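Local atomic coordinates of DNMT2 (Spodoptera frugiperda, PDB entry 4H0N), a protein that probably transfers a methyl group from S-adenosyl-L-methionine to cytosine 38 of tRNA(Asp), and to cytosines in DNA. Residues L148-P156 against L185-L195. The protein carries 3 engineered substitutions. Numbering follows the deposited sequence.
Sequences LCPSTVGVP and LPKDFGVPHSL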
ATOM      1  N   LEU A 148      11.003   3.329  -3.306  1.00 21.95           N
ATOM      2  CA  LEU A 148      10.893   4.057  -2.056  1.00 18.29           C
ATOM      3  C   LEU A 148      10.332   3.231  -0.922  1.00 31.42           C
ATOM      4  O   LEU A 148       9.465   2.371  -1.105  1.00 24.92           O
ATOM      5  CB  LEU A 148      10.016   5.283  -2.236  1.00 17.86           C
ATOM      6  CG  LEU A 148      10.556   6.301  -3.227  1.00 18.33           C
ATOM      7  CD1 LEU A 148       9.608   7.475  -3.310  1.00 23.05           C
ATOM      8  CD2 LEU A 148      11.942   6.755  -2.807  1.00 18.93           C
ATOM      9  N   CYS A 149      10.849   3.524   0.262  1.00 43.33           N
ATOM     10  CA  CYS A 149      10.354   2.983   1.504  1.00 37.46           C
ATOM     11  C   CYS A 149       9.890   4.190   2.307  1.00 42.41           C
ATOM     12  O   CYS A 149      10.492   5.259   2.211  1.00 46.58           O
ATOM     13  CB  CYS A 149      11.493   2.274   2.224  1.00 27.87           C
ATOM     14  SG  CYS A 149      10.976   1.296   3.612  1.00 51.14           S
ATOM     15  N   PRO A 150       8.801   4.040   3.075  1.00 30.64           N
ATOM     16  CA  PRO A 150       8.309   5.131   3.921  1.00 21.64           C
ATOM     17  C   PRO A 150       9.311   5.531   5.008  1.00 22.15           C
ATOM     18  O   PRO A 150       9.194   6.611   5.576  1.00 21.35           O
ATOM     19  CB  PRO A 150       7.059   4.529   4.573  1.00 16.36           C
ATOM     20  CG  PRO A 150       6.628   3.465   3.665  1.00 16.37           C
ATOM     21  CD  PRO A 150       7.880   2.893   3.071  1.00 30.30           C
ATOM     22  N   SER A 151      10.276   4.664   5.299  1.00 29.14           N
ATOM     23  CA  SER A 151      11.262   4.951   6.334  1.00 30.37           C
ATOM     24  C   SER A 151      12.204   6.078   5.935  1.00 39.43           C
ATOM     25  O   SER A 151      12.888   6.644   6.784  1.00 54.84           O
ATOM     26  CB  SER A 151      12.054   3.694   6.698  1.00 35.04           C
ATOM     27  OG  SER A 151      12.560   3.049   5.541  1.00 33.00           O
ATOM     28  N   THR A 152      12.245   6.405   4.648  1.00 39.36           N
ATOM     29  CA  THR A 152      13.063   7.525   4.200  1.00 46.84           C
ATOM     30  C   THR A 152      12.227   8.798   4.171  1.00 49.53           C
ATOM     31  O   THR A 152      12.762   9.904   4.206  1.00 68.97           O
ATOM     32  CB  THR A 152      13.717   7.273   2.824  1.00 33.86           C
ATOM     33  OG1 THR A 152      12.758   7.475   1.778  1.00 28.23           O
ATOM     34  CG2 THR A 152      14.288   5.857   2.752  1.00 19.63           C
ATOM     35  N   VAL A 153      10.911   8.629   4.133  1.00 25.83           N
ATOM     36  CA  VAL A 153       9.982   9.757   4.191  1.00 30.32           C
ATOM     37  C   VAL A 153       9.586  10.060   5.654  1.00 28.26           C
ATOM     38  O   VAL A 153       8.528  10.624   5.934  1.00 22.23           O
ATOM     39  CB  VAL A 153       8.740   9.495   3.283  1.00 26.88           C
ATOM     40  CG1 VAL A 153       7.953  10.765   3.020  1.00 26.96           C
ATOM     41  CG2 VAL A 153       9.189   8.917   1.955  1.00 27.14           C
ATOM     42  N   GLY A 154      10.447   9.678   6.591  1.00 33.56           N
ATOM     43  CA  GLY A 154      10.222   9.988   7.994  1.00 38.86           C
ATOM     44  C   GLY A 154       9.082   9.224   8.647  1.00 35.21           C
ATOM     45  O   GLY A 154       8.574   9.628   9.693  1.00 33.82           O
ATOM     46  N   VAL A 155       8.683   8.114   8.038  1.00 30.26           N
ATOM     47  CA  VAL A 155       7.618   7.281   8.581  1.00 32.48           C
ATOM     48  C   VAL A 155       8.189   5.956   9.078  1.00 34.02           C
ATOM     49  O   VAL A 155       8.878   5.263   8.335  1.00 37.30           O
ATOM     50  CB  VAL A 155       6.535   7.027   7.524  1.00 26.72           C
ATOM     51  CG1 VAL A 155       5.376   6.242   8.117  1.00 19.49           C
ATOM     52  CG2 VAL A 155       6.051   8.351   6.950  1.00 17.58           C
ATOM     53  N   PRO A 156       7.913   5.606  10.345  1.00 40.96           N
ATOM     54  CA  PRO A 156       8.514   4.429  10.985  1.00 38.55           C
ATOM     55  C   PRO A 156       7.897   3.121  10.510  1.00 40.56           C
ATOM     56  O   PRO A 156       7.220   2.443  11.278  1.00 42.15           O
ATOM     57  CB  PRO A 156       8.207   4.646  12.470  1.00 27.25           C
ATOM     58  CG  PRO A 156       6.945   5.427  12.468  1.00 31.11           C
ATOM     59  CD  PRO A 156       7.004   6.324  11.256  1.00 37.57           C
ATOM     60  N   LEU A 185      13.656  10.502  -2.330  1.00 26.43           N
ATOM     61  CA  LEU A 185      13.254  11.806  -2.848  1.00 21.94           C
ATOM     62  C   LEU A 185      14.292  12.875  -2.505  1.00 26.00           C
ATOM     63  O   LEU A 185      15.041  12.722  -1.535  1.00 31.27           O
ATOM     64  CB  LEU A 185      11.890  12.198  -2.269  1.00 20.52           C
ATOM     65  CG  LEU A 185      10.817  11.107  -2.196  1.00 22.14           C
ATOM     66  CD1 LEU A 185      10.174  11.103  -0.819  1.00 28.84           C
ATOM     67  CD2 LEU A 185       9.755  11.281  -3.270  1.00 19.32           C
ATOM     68  N   PRO A 186      14.349  13.954  -3.308  1.00 36.82           N
ATOM     69  CA  PRO A 186      15.260  15.087  -3.077  1.00 40.82           C
ATOM     70  C   PRO A 186      15.029  15.748  -1.725  1.00 29.58           C
ATOM     71  O   PRO A 186      15.967  16.234  -1.094  1.00 31.43           O
ATOM     72  CB  PRO A 186      14.885  16.071  -4.189  1.00 36.44           C
ATOM     73  CG  PRO A 186      14.303  15.222  -5.263  1.00 35.06           C
ATOM     74  CD  PRO A 186      13.592  14.102  -4.566  1.00 28.83           C
ATOM     75  N   LYS A 187      13.771  15.772  -1.303  1.00 28.18           N
ATOM     76  CA  LYS A 187      13.393  16.311  -0.009  1.00 32.71           C
ATOM     77  C   LYS A 187      13.771  15.327   1.093  1.00 42.27           C
ATOM     78  O   LYS A 187      13.407  14.150   1.034  1.00 50.62           O
ATOM     79  CB  LYS A 187      11.887  16.582   0.012  1.00 23.87           C
ATOM     80  CG  LYS A 187      11.364  17.124   1.324  1.00 30.70           C
ATOM     81  CD  LYS A 187       9.924  17.591   1.180  1.00 35.04           C
ATOM     82  CE  LYS A 187       9.370  18.081   2.506  1.00 36.02           C
ATOM     83  NZ  LYS A 187      10.325  19.000   3.175  1.00 43.71           N
ATOM     84  N   ASP A 188      14.513  15.810   2.089  1.00 37.43           N
ATOM     85  CA  ASP A 188      14.917  14.986   3.224  1.00 31.31           C
ATOM     86  C   ASP A 188      13.940  15.175   4.381  1.00 32.73           C
ATOM     87  O   ASP A 188      13.698  16.304   4.821  1.00 26.94           O
ATOM     88  CB  ASP A 188      16.337  15.352   3.669  1.00 37.46           C
ATOM     89  CG  ASP A 188      16.998  14.261   4.499  1.00 43.77           C
ATOM     90  OD1 ASP A 188      16.275  13.452   5.122  1.00 47.73           O
ATOM     91  OD2 ASP A 188      18.248  14.214   4.530  1.00 37.23           O
ATOM     92  N   PHE A 189      13.382  14.072   4.872  1.00 32.54           N
ATOM     93  CA  PHE A 189      12.417  14.138   5.966  1.00 29.87           C
ATOM     94  C   PHE A 189      13.049  13.817   7.312  1.00 23.91           C
ATOM     95  O   PHE A 189      12.380  13.850   8.343  1.00 27.49           O
ATOM     96  CB  PHE A 189      11.229  13.218   5.695  1.00 41.20           C
ATOM     97  CG  PHE A 189      10.407  13.629   4.506  1.00 41.95           C
ATOM     98  CD1 PHE A 189      10.760  13.222   3.227  1.00 44.35           C
ATOM     99  CD2 PHE A 189       9.279  14.421   4.667  1.00 40.46           C
ATOM    100  CE1 PHE A 189      10.004  13.598   2.129  1.00 42.88           C
ATOM    101  CE2 PHE A 189       8.516  14.799   3.573  1.00 40.51           C
ATOM    102  CZ  PHE A 189       8.880  14.387   2.303  1.00 40.56           C
ATOM    103  N   GLY A 190      14.342  13.515   7.296  1.00 37.68           N
ATOM    104  CA  GLY A 190      15.074  13.246   8.520  1.00 47.96           C
ATOM    105  C   GLY A 190      14.859  11.846   9.061  1.00 45.35           C
ATOM    106  O   GLY A 190      14.746  10.887   8.308  1.00 47.89           O
ATOM    107  N   VAL A 191      14.802  11.728  10.379  1.00 38.33           N
ATOM    108  CA  VAL A 191      14.650  10.430  11.020  1.00 29.76           C
ATOM    109  C   VAL A 191      13.186  10.194  11.370  1.00 34.08           C
ATOM    110  O   VAL A 191      12.534  11.088  11.904  1.00 36.07           O
ATOM    111  CB  VAL A 191      15.529  10.357  12.278  1.00 23.95           C
ATOM    112  CG1 VAL A 191      15.179   9.144  13.130  1.00 23.19           C
ATOM    113  CG2 VAL A 191      16.999  10.342  11.879  1.00 25.25           C
ATOM    114  N   PRO A 192      12.659   8.995  11.051  1.00 38.43           N
ATOM    115  CA  PRO A 192      11.253   8.692  11.340  1.00 34.64           C
ATOM    116  C   PRO A 192      10.957   8.876  12.820  1.00 33.06           C
ATOM    117  O   PRO A 192      11.810   8.581  13.657  1.00 39.50           O
ATOM    118  CB  PRO A 192      11.127   7.210  10.962  1.00 26.91           C
ATOM    119  CG  PRO A 192      12.222   6.967   9.993  1.00 23.54           C
ATOM    120  CD  PRO A 192      13.351   7.850  10.433  1.00 30.23           C
ATOM    121  N   HIS A 193       9.773   9.380  13.141  1.00 25.61           N
ATOM    122  CA  HIS A 193       9.393   9.566  14.535  1.00 31.60           C
ATOM    123  C   HIS A 193       9.077   8.223  15.190  1.00 28.07           C
ATOM    124  O   HIS A 193       8.812   7.240  14.501  1.00 24.37           O
ATOM    125  CB  HIS A 193       8.191  10.507  14.638  1.00 43.08           C
ATOM    126  CG  HIS A 193       7.048  10.133  13.748  1.00 49.80           C
ATOM    127  ND1 HIS A 193       6.396   8.918  13.836  1.00 49.74           N
ATOM    128  CD2 HIS A 193       6.433  10.814  12.751  1.00 51.16           C
ATOM    129  CE1 HIS A 193       5.435   8.872  12.932  1.00 45.38           C
ATOM    130  NE2 HIS A 193       5.435  10.004  12.262  1.00 50.09           N
ATOM    131  N   SER A 194       9.096   8.188  16.519  1.00 28.76           N
ATOM    132  CA  SER A 194       8.718   6.986  17.252  1.00 24.30           C
ATOM    133  C   SER A 194       7.245   6.656  17.014  1.00 26.15           C
ATOM    134  O   SER A 194       6.547   7.355  16.276  1.00 21.47           O
ATOM    135  CB  SER A 194       8.972   7.166  18.746  1.00 37.79           C
ATOM    136  OG  SER A 194       8.011   8.033  19.318  1.00 42.81           O
ATOM    137  N   LEU A 195       6.768   5.591  17.651  1.00 35.57           N
ATOM    138  CA  LEU A 195       5.398   5.138  17.451  1.00 26.65           C
ATOM    139  C   LEU A 195       4.439   5.559  18.565  1.00 37.74           C
ATOM    140  O   LEU A 195       3.330   5.042  18.648  1.00 49.89           O
ATOM    141  CB  LEU A 195       5.369   3.620  17.307  1.00 24.96           C
ATOM    142  CG  LEU A 195       6.019   2.988  16.073  1.00 31.31           C
ATOM    143  CD1 LEU A 195       6.231   1.499  16.313  1.00 37.65           C
ATOM    144  CD2 LEU A 195       5.191   3.217  14.808  1.00 17.99           C
TER
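Val153 sets its CG1 methyl over the centre of the Phe189 ring, a CH-pi contact 3.7 Å from the ring centroid and 14° off its normal. Lys187 CG lies on the opposite face, offset toward the rim. The contact joins two loops of the class I methyltransferase fold: loop 148-156 leaves edge strand 141-148, and loop 185-195 follows the neighbouring strand 161-168; helix 321-332 touches Val153, Leu185 and Phe189. With CG1 anti to the backbone N (chi1 -165°), Val153 turns its other methyl, CG2, to Leu185 CD1, while Leu148 CD1 meets Leu185 CD2 at 3.8 Å. An alanine in place of Phe189 is likely to leave Val153 CG1 without the ring face it packs on, opening a gap between the two loops. Gly154 has a positive phi, which by itself favours glycine, and its backbone N lies near Phe189 CB. Gly154 O receives a CA-H...O contact from Pro192 CA at 3.3 Å and also sits over one face of the His193 ring, toward the rim. His193 ND1 donates a hydrogen bond to Ser194 O, 2.9 Å, within its own loop. Pro156 packs obliquely against this ring, Pro156 CD lying 3.4 Å from His193 CE1, and Pro156 CG reaches Leu195 CD2 at 3.7 Å.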